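Local coordinates for protein cortical-lytic enzyme (Bacillus cereus, PDB 4S3J) that degrades partially broken-down spore cortex peptidoglycan during germination, acting as an N-acetylglucosaminidase that probably recognises muramic acid delta-lactam, at residues R127-N130 with P131-Y135; L420-N424 with F425-K429. All blocks are in the same frame, centred on the assembly; numbering follows the deposited sequence.

Contact 1 of 2, residues R127-N130 with P131-Y135; sequences RAIN and PFLTY
I129 lays its CG2 methyl across the isobutyl end of L133, the two side chains meeting at a slant with CG2 3.8 Å from L133 CD2. With chi1 at -74°, CG1 lies beside the backbone N of I129 and CG2 is anti to it, facing L133. The I129 carbonyl serves the same turn: its O accepts from F132 N at 2.8 Å, with an N-H...O angle of 150° and the donor tilted out of the carbonyl plane. One residue on, L133 N reaches N130 O at 3.1 Å from above the plane of that carbonyl. These two successive i to i+3 bonds are of the 3-10 kind and wind down helix 120-129 before strand 135-143 of the glycosyl hydrolase family 18 TIM barrel begins. P131 fits this ending, since its ring N has no hydrogen to give; its CD lies 3.3 Å from R127 O and 3.4 Å from A128 O. F132 turns the edge of its ring to the backbone, with CE1 3.6 Å from A128 O and the A128 and I129 oxygens near its plane. N130 is buried, and T167 OG1 hydrogen-bonds its OD1; W418 of helix 415-424 touches both I129 and L133.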
ATOM      1  N   ARG A 127       6.990 -14.710   2.880  1.00 21.81           N
ATOM      2  CA  ARG A 127       6.437 -15.594   3.899  1.00 22.20           C
ATOM      3  C   ARG A 127       5.989 -14.823   5.141  1.00 18.01           C
ATOM      4  O   ARG A 127       4.979 -15.185   5.764  1.00 19.96           O
ATOM      5  CB  ARG A 127       7.451 -16.663   4.298  1.00 23.16           C
ATOM      6  CG  ARG A 127       7.750 -17.654   3.209  1.00 29.30           C
ATOM      7  CD  ARG A 127       8.479 -18.876   3.741  1.00 43.56           C
ATOM      8  NE  ARG A 127       8.679 -19.862   2.682  1.00 65.26           N
ATOM      9  CZ  ARG A 127       9.819 -20.044   2.016  1.00 73.10           C
ATOM     10  NH1 ARG A 127      10.891 -19.305   2.283  1.00 74.85           N
ATOM     11  NH2 ARG A 127       9.883 -20.969   1.068  1.00 66.99           N
ATOM     12  N   ALA A 128       6.751 -13.799   5.514  1.00 19.04           N
ATOM     13  CA  ALA A 128       6.437 -13.024   6.708  1.00 20.11           C
ATOM     14  C   ALA A 128       5.141 -12.239   6.530  1.00 22.84           C
ATOM     15  O   ALA A 128       4.359 -12.095   7.465  1.00 19.28           O
ATOM     16  CB  ALA A 128       7.576 -12.068   7.048  1.00 17.09           C
ATOM     17  N   ILE A 129       4.907 -11.761   5.312  1.00 19.87           N
ATOM     18  CA  ILE A 129       3.771 -10.884   5.028  1.00 14.59           C
ATOM     19  C   ILE A 129       2.507 -11.674   4.677  1.00 15.97           C
ATOM     20  O   ILE A 129       1.406 -11.226   4.949  1.00 17.96           O
ATOM     21  CB  ILE A 129       4.151  -9.891   3.902  1.00 16.85           C
ATOM     22  CG1 ILE A 129       5.098  -8.836   4.497  1.00 19.12           C
ATOM     23  CG2 ILE A 129       2.917  -9.230   3.288  1.00 18.91           C
ATOM     24  CD1 ILE A 129       5.708  -7.871   3.485  1.00 17.24           C
ATOM     25  N   ASN A 130       2.678 -12.859   4.105  1.00 21.04           N
ATOM     26  CA  ASN A 130       1.541 -13.654   3.617  1.00 20.93           C
ATOM     27  C   ASN A 130       0.354 -13.821   4.590  1.00 18.71           C
ATOM     28  O   ASN A 130      -0.807 -13.800   4.160  1.00 20.40           O
ATOM     29  CB  ASN A 130       2.025 -15.050   3.197  1.00 20.99           C
ATOM     30  CG  ASN A 130       1.002 -15.788   2.359  1.00 20.76           C
ATOM     31  OD1 ASN A 130       0.444 -15.233   1.410  1.00 19.93           O
ATOM     32  ND2 ASN A 130       0.712 -17.026   2.738  1.00 24.18           N
ATOM     33  N   PRO A 131       0.620 -14.020   5.890  1.00 22.30           N
ATOM     34  CA  PRO A 131      -0.514 -14.171   6.813  1.00 24.61           C
ATOM     35  C   PRO A 131      -1.438 -12.950   6.850  1.00 23.58           C
ATOM     36  O   PRO A 131      -2.619 -13.093   7.160  1.00 27.82           O
ATOM     37  CB  PRO A 131       0.167 -14.365   8.170  1.00 23.31           C
ATOM     38  CG  PRO A 131       1.509 -14.842   7.874  1.00 27.79           C
ATOM     39  CD  PRO A 131       1.908 -14.228   6.570  1.00 24.74           C
ATOM     40  N   PHE A 132      -0.904 -11.782   6.495  1.00 18.12           N
ATOM     41  CA  PHE A 132      -1.649 -10.528   6.519  1.00 20.66           C
ATOM     42  C   PHE A 132      -2.392 -10.230   5.208  1.00 18.69           C
ATOM     43  O   PHE A 132      -2.982  -9.148   5.077  1.00 18.68           O
ATOM     44  CB  PHE A 132      -0.704  -9.337   6.803  1.00 16.38           C
ATOM     45  CG  PHE A 132       0.069  -9.429   8.085  1.00 17.93           C
ATOM     46  CD1 PHE A 132       1.315 -10.037   8.129  1.00 18.59           C
ATOM     47  CD2 PHE A 132      -0.436  -8.852   9.236  1.00 22.61           C
ATOM     48  CE1 PHE A 132       2.029 -10.094   9.308  1.00 24.11           C
ATOM     49  CE2 PHE A 132       0.274  -8.909  10.419  1.00 21.26           C
ATOM     50  CZ  PHE A 132       1.508  -9.534  10.452  1.00 32.99           C
ATOM     51  N   LEU A 133      -2.380 -11.173   4.256  1.00 17.78           N
ATOM     52  CA  LEU A 133      -2.872 -10.920   2.899  1.00 16.15           C
ATOM     53  C   LEU A 133      -4.142 -11.666   2.502  1.00 17.41           C
ATOM     54  O   LEU A 133      -4.294 -12.866   2.764  1.00 20.09           O
ATOM     55  CB  LEU A 133      -1.809 -11.299   1.879  1.00 15.85           C
ATOM     56  CG  LEU A 133      -0.477 -10.576   1.979  1.00 16.09           C
ATOM     57  CD1 LEU A 133       0.387 -11.065   0.809  1.00 17.57           C
ATOM     58  CD2 LEU A 133      -0.652  -9.077   1.945  1.00 15.92           C
ATOM     59  N   THR A 134      -5.036 -10.966   1.814  1.00 18.49           N
ATOM     60  CA  THR A 134      -6.126 -11.641   1.124  1.00 18.77           C
ATOM     61  C   THR A 134      -5.603 -12.208  -0.197  1.00 18.53           C
ATOM     62  O   THR A 134      -5.950 -13.338  -0.602  1.00 18.68           O
ATOM     63  CB  THR A 134      -7.316 -10.693   0.842  1.00 18.70           C
ATOM     64  OG1 THR A 134      -7.676  -9.981   2.037  1.00 20.51           O
ATOM     65  CG2 THR A 134      -8.512 -11.489   0.323  1.00 18.43           C
ATOM     66  N   TYR A 135      -4.767 -11.401  -0.857  1.00 18.20           N
ATOM     67  CA  TYR A 135      -4.195 -11.728  -2.157  1.00 17.71           C
ATOM     68  C   TYR A 135      -2.693 -11.473  -2.198  1.00 19.23           C
ATOM     69  O   TYR A 135      -2.233 -10.496  -1.625  1.00 17.74           O
ATOM     70  CB  TYR A 135      -4.843 -10.883  -3.253  1.00 19.02           C
ATOM     71  CG  TYR A 135      -6.323 -11.055  -3.437  1.00 17.92           C
ATOM     72  CD1 TYR A 135      -6.807 -12.049  -4.252  1.00 20.18           C
ATOM     73  CD2 TYR A 135      -7.226 -10.204  -2.815  1.00 18.96           C
ATOM     74  CE1 TYR A 135      -8.148 -12.215  -4.437  1.00 24.16           C
ATOM     75  CE2 TYR A 135      -8.583 -10.354  -2.997  1.00 23.81           C
ATOM     76  CZ  TYR A 135      -9.033 -11.367  -3.812  1.00 26.82           C
ATOM     77  OH  TYR A 135     -10.385 -11.563  -4.027  1.00 32.82           O
TER

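Contact 2 of 2, residues L420-N424 with F425-K429; sequences LLVEN and FTITK
The C-terminal end of helix 415-424, where the chain leaves helical geometry at F425 and runs into the short strand 426-427, is marked by a folded-back asparagine and a group of apolar contacts. N424 folds its side chain back on its own helix: ND2 donates to L420 O at 2.9 Å, nearly straight at 163°, with the acceptor close to the plane of the amide. The same oxygen takes the helical bond from N424 N, the two donors arriving from opposite faces of the carbonyl plane. With OD1 bonded to K398 and Q391, bonds at both ends of the N424 amide should fix its rotation. Next to it, N424 CB sits over a face of the F425 ring in a CH-pi contact, 4.0 Å from the centroid. F425 N still points back to L421 O, but the bond is weak, with an angle of 135°. L421 places CG anti to its backbone N (chi1 -175°) and divides its two methyls: CD1 lies against F425 CD2 at 4.0 Å, while CD2 meets I427 CD1 at 3.6 Å. I427 CD1 also presses on V422 CG1 at 3.3 Å, tighter than usual for two carbons. Beyond the segments, K398 makes a cation-pi contact with F425 and F394 meets its ring edge-to-face, both from helix 387-400. Backbone bonds of T426 to R103 and V105, and of T428 to V105, then pair the chain in parallel with strand 104-111, a helix-to-strand passage beside the first strand of a family 18 TIM barrel.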
ATOM      1  N   LEU A 420      -0.279  -2.718  12.418  1.00 13.57           N
ATOM      2  CA  LEU A 420      -1.401  -1.793  12.465  1.00 16.46           C
ATOM      3  C   LEU A 420      -2.553  -2.266  11.581  1.00 15.07           C
ATOM      4  O   LEU A 420      -3.712  -2.022  11.887  1.00 15.49           O
ATOM      5  CB  LEU A 420      -0.956  -0.387  12.073  1.00 15.26           C
ATOM      6  CG  LEU A 420      -0.117   0.332  13.133  1.00 17.71           C
ATOM      7  CD1 LEU A 420       0.462   1.591  12.520  1.00 27.97           C
ATOM      8  CD2 LEU A 420      -0.929   0.630  14.370  1.00 25.65           C
ATOM      9  N   LEU A 421      -2.240  -2.948  10.477  1.00 12.04           N
ATOM     10  CA  LEU A 421      -3.287  -3.463   9.610  1.00 14.87           C
ATOM     11  C   LEU A 421      -4.206  -4.403  10.399  1.00 15.44           C
ATOM     12  O   LEU A 421      -5.442  -4.284  10.311  1.00 16.74           O
ATOM     13  CB  LEU A 421      -2.677  -4.196   8.405  1.00 15.68           C
ATOM     14  CG  LEU A 421      -3.684  -4.687   7.357  1.00 21.06           C
ATOM     15  CD1 LEU A 421      -4.344  -3.524   6.590  1.00 15.68           C
ATOM     16  CD2 LEU A 421      -3.002  -5.641   6.411  1.00 18.23           C
ATOM     17  N   VAL A 422      -3.612  -5.340  11.140  1.00 17.83           N
ATOM     18  CA  VAL A 422      -4.405  -6.307  11.921  1.00 22.11           C
ATOM     19  C   VAL A 422      -5.031  -5.692  13.177  1.00 22.40           C
ATOM     20  O   VAL A 422      -6.062  -6.190  13.662  1.00 21.05           O
ATOM     21  CB  VAL A 422      -3.578  -7.550  12.350  1.00 29.90           C
ATOM     22  CG1 VAL A 422      -3.077  -8.285  11.146  1.00 57.79           C
ATOM     23  CG2 VAL A 422      -2.434  -7.187  13.233  1.00 28.34           C
ATOM     24  N   GLU A 423      -4.451  -4.616  13.704  1.00 18.49           N
ATOM     25  CA  GLU A 423      -5.060  -3.928  14.837  1.00 17.66           C
ATOM     26  C   GLU A 423      -6.313  -3.179  14.398  1.00 18.75           C
ATOM     27  O   GLU A 423      -7.310  -3.121  15.120  1.00 21.19           O
ATOM     28  CB  GLU A 423      -4.078  -2.942  15.465  1.00 20.95           C
ATOM     29  CG  GLU A 423      -2.948  -3.602  16.233  1.00 28.72           C
ATOM     30  CD  GLU A 423      -3.409  -4.312  17.504  1.00 27.55           C
ATOM     31  OE1 GLU A 423      -4.304  -3.790  18.215  1.00 28.80           O
ATOM     32  OE2 GLU A 423      -2.877  -5.399  17.783  1.00 28.96           O
ATOM     33  N   ASN A 424      -6.280  -2.664  13.176  1.00 14.88           N
ATOM     34  CA  ASN A 424      -7.357  -1.803  12.683  1.00 15.62           C
ATOM     35  C   ASN A 424      -8.539  -2.523  12.090  1.00 20.46           C
ATOM     36  O   ASN A 424      -9.648  -2.018  12.149  1.00 20.41           O
ATOM     37  CB  ASN A 424      -6.814  -0.856  11.611  1.00 14.40           C
ATOM     38  CG  ASN A 424      -6.281   0.434  12.187  1.00 19.20           C
ATOM     39  OD1 ASN A 424      -6.992   1.432  12.265  1.00 17.67           O
ATOM     40  ND2 ASN A 424      -5.006   0.435  12.574  1.00 17.24           N
ATOM     41  N   PHE A 425      -8.261  -3.674  11.485  1.00 16.69           N
ATOM     42  CA  PHE A 425      -9.194  -4.398  10.642  1.00 18.70           C
ATOM     43  C   PHE A 425      -9.180  -5.889  10.892  1.00 17.84           C
ATOM     44  O   PHE A 425      -8.183  -6.457  11.337  1.00 19.60           O
ATOM     45  CB  PHE A 425      -8.857  -4.211   9.151  1.00 20.70           C
ATOM     46  CG  PHE A 425      -8.857  -2.781   8.664  1.00 18.36           C
ATOM     47  CD1 PHE A 425     -10.038  -2.080   8.514  1.00 21.71           C
ATOM     48  CD2 PHE A 425      -7.662  -2.159   8.310  1.00 16.21           C
ATOM     49  CE1 PHE A 425     -10.032  -0.784   8.047  1.00 24.97           C
ATOM     50  CE2 PHE A 425      -7.658  -0.867   7.828  1.00 18.88           C
ATOM     51  CZ  PHE A 425      -8.834  -0.180   7.698  1.00 20.19           C
ATOM     52  N   THR A 426     -10.280  -6.538  10.513  1.00 19.83           N
ATOM     53  CA  THR A 426     -10.282  -7.974  10.333  1.00 20.12           C
ATOM     54  C   THR A 426      -9.868  -8.258   8.902  1.00 22.91           C
ATOM     55  O   THR A 426     -10.487  -7.765   7.983  1.00 28.11           O
ATOM     56  CB  THR A 426     -11.667  -8.562  10.609  1.00 26.76           C
ATOM     57  OG1 THR A 426     -12.000  -8.324  11.980  1.00 27.22           O
ATOM     58  CG2 THR A 426     -11.684 -10.030  10.348  1.00 30.00           C
ATOM     59  N   ILE A 427      -8.773  -8.980   8.714  1.00 20.02           N
ATOM     60  CA  ILE A 427      -8.263  -9.222   7.360  1.00 21.06           C
ATOM     61  C   ILE A 427      -8.977 -10.434   6.770  1.00 26.42           C
ATOM     62  O   ILE A 427      -8.900 -11.538   7.301  1.00 24.19           O
ATOM     63  CB  ILE A 427      -6.737  -9.436   7.369  1.00 21.48           C
ATOM     64  CG1 ILE A 427      -6.055  -8.175   7.926  1.00 20.49           C
ATOM     65  CG2 ILE A 427      -6.224  -9.806   5.992  1.00 23.68           C
ATOM     66  CD1 ILE A 427      -4.619  -8.345   8.197  1.00 26.79           C
ATOM     67  N   THR A 428      -9.659 -10.214   5.654  1.00 23.27           N
ATOM     68  CA  THR A 428     -10.403 -11.263   4.981  1.00 24.50           C
ATOM     69  C   THR A 428      -9.471 -12.316   4.404  1.00 22.91           C
ATOM     70  O   THR A 428      -8.508 -11.987   3.709  1.00 20.69           O
ATOM     71  CB  THR A 428     -11.249 -10.664   3.866  1.00 23.04           C
ATOM     72  OG1 THR A 428     -12.211  -9.769   4.430  1.00 25.63           O
ATOM     73  CG2 THR A 428     -11.974 -11.747   3.057  1.00 28.22           C
ATOM     74  N   LYS A 429      -9.759 -13.577   4.706  1.00 24.65           N
ATOM     75  CA  LYS A 429      -9.066 -14.704   4.095  1.00 24.90           C
ATOM     76  C   LYS A 429     -10.098 -15.538   3.348  1.00 24.43           C
ATOM     77  O   LYS A 429     -11.112 -15.934   3.922  1.00 29.99           O
ATOM     78  CB  LYS A 429      -8.343 -15.555   5.134  1.00 28.83           C
ATOM     79  CG  LYS A 429      -7.164 -14.866   5.806  1.00 33.64           C
ATOM     80  CD  LYS A 429      -6.011 -14.683   4.830  1.00 33.50           C
ATOM     81  CE  LYS A 429      -4.681 -15.048   5.448  1.00 35.16           C
ATOM     82  NZ  LYS A 429      -3.569 -14.940   4.481  1.00 24.40           N
TER

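How the contacts relate
Both contacts are partly buried helix endings on the same side of the chain's centre, their own centres about 11 Å apart, and both lead into strands paired with strand 104-111. Contact 1 has the more exposed residues and relies on 3-10 backbone bonds with one apolar pair; contact 2, with no exposed residue among those that touch, depends on a folded-back amide, a ring face and branched aliphatic groups. They also meet directly. T134 OG1 probably hydrogen-bonds T428 O, K429 NZ reaches L133 O, and the F132 ring packs on V422. The tail after helix 415-424 is thereby fastened to the turn after helix 120-129.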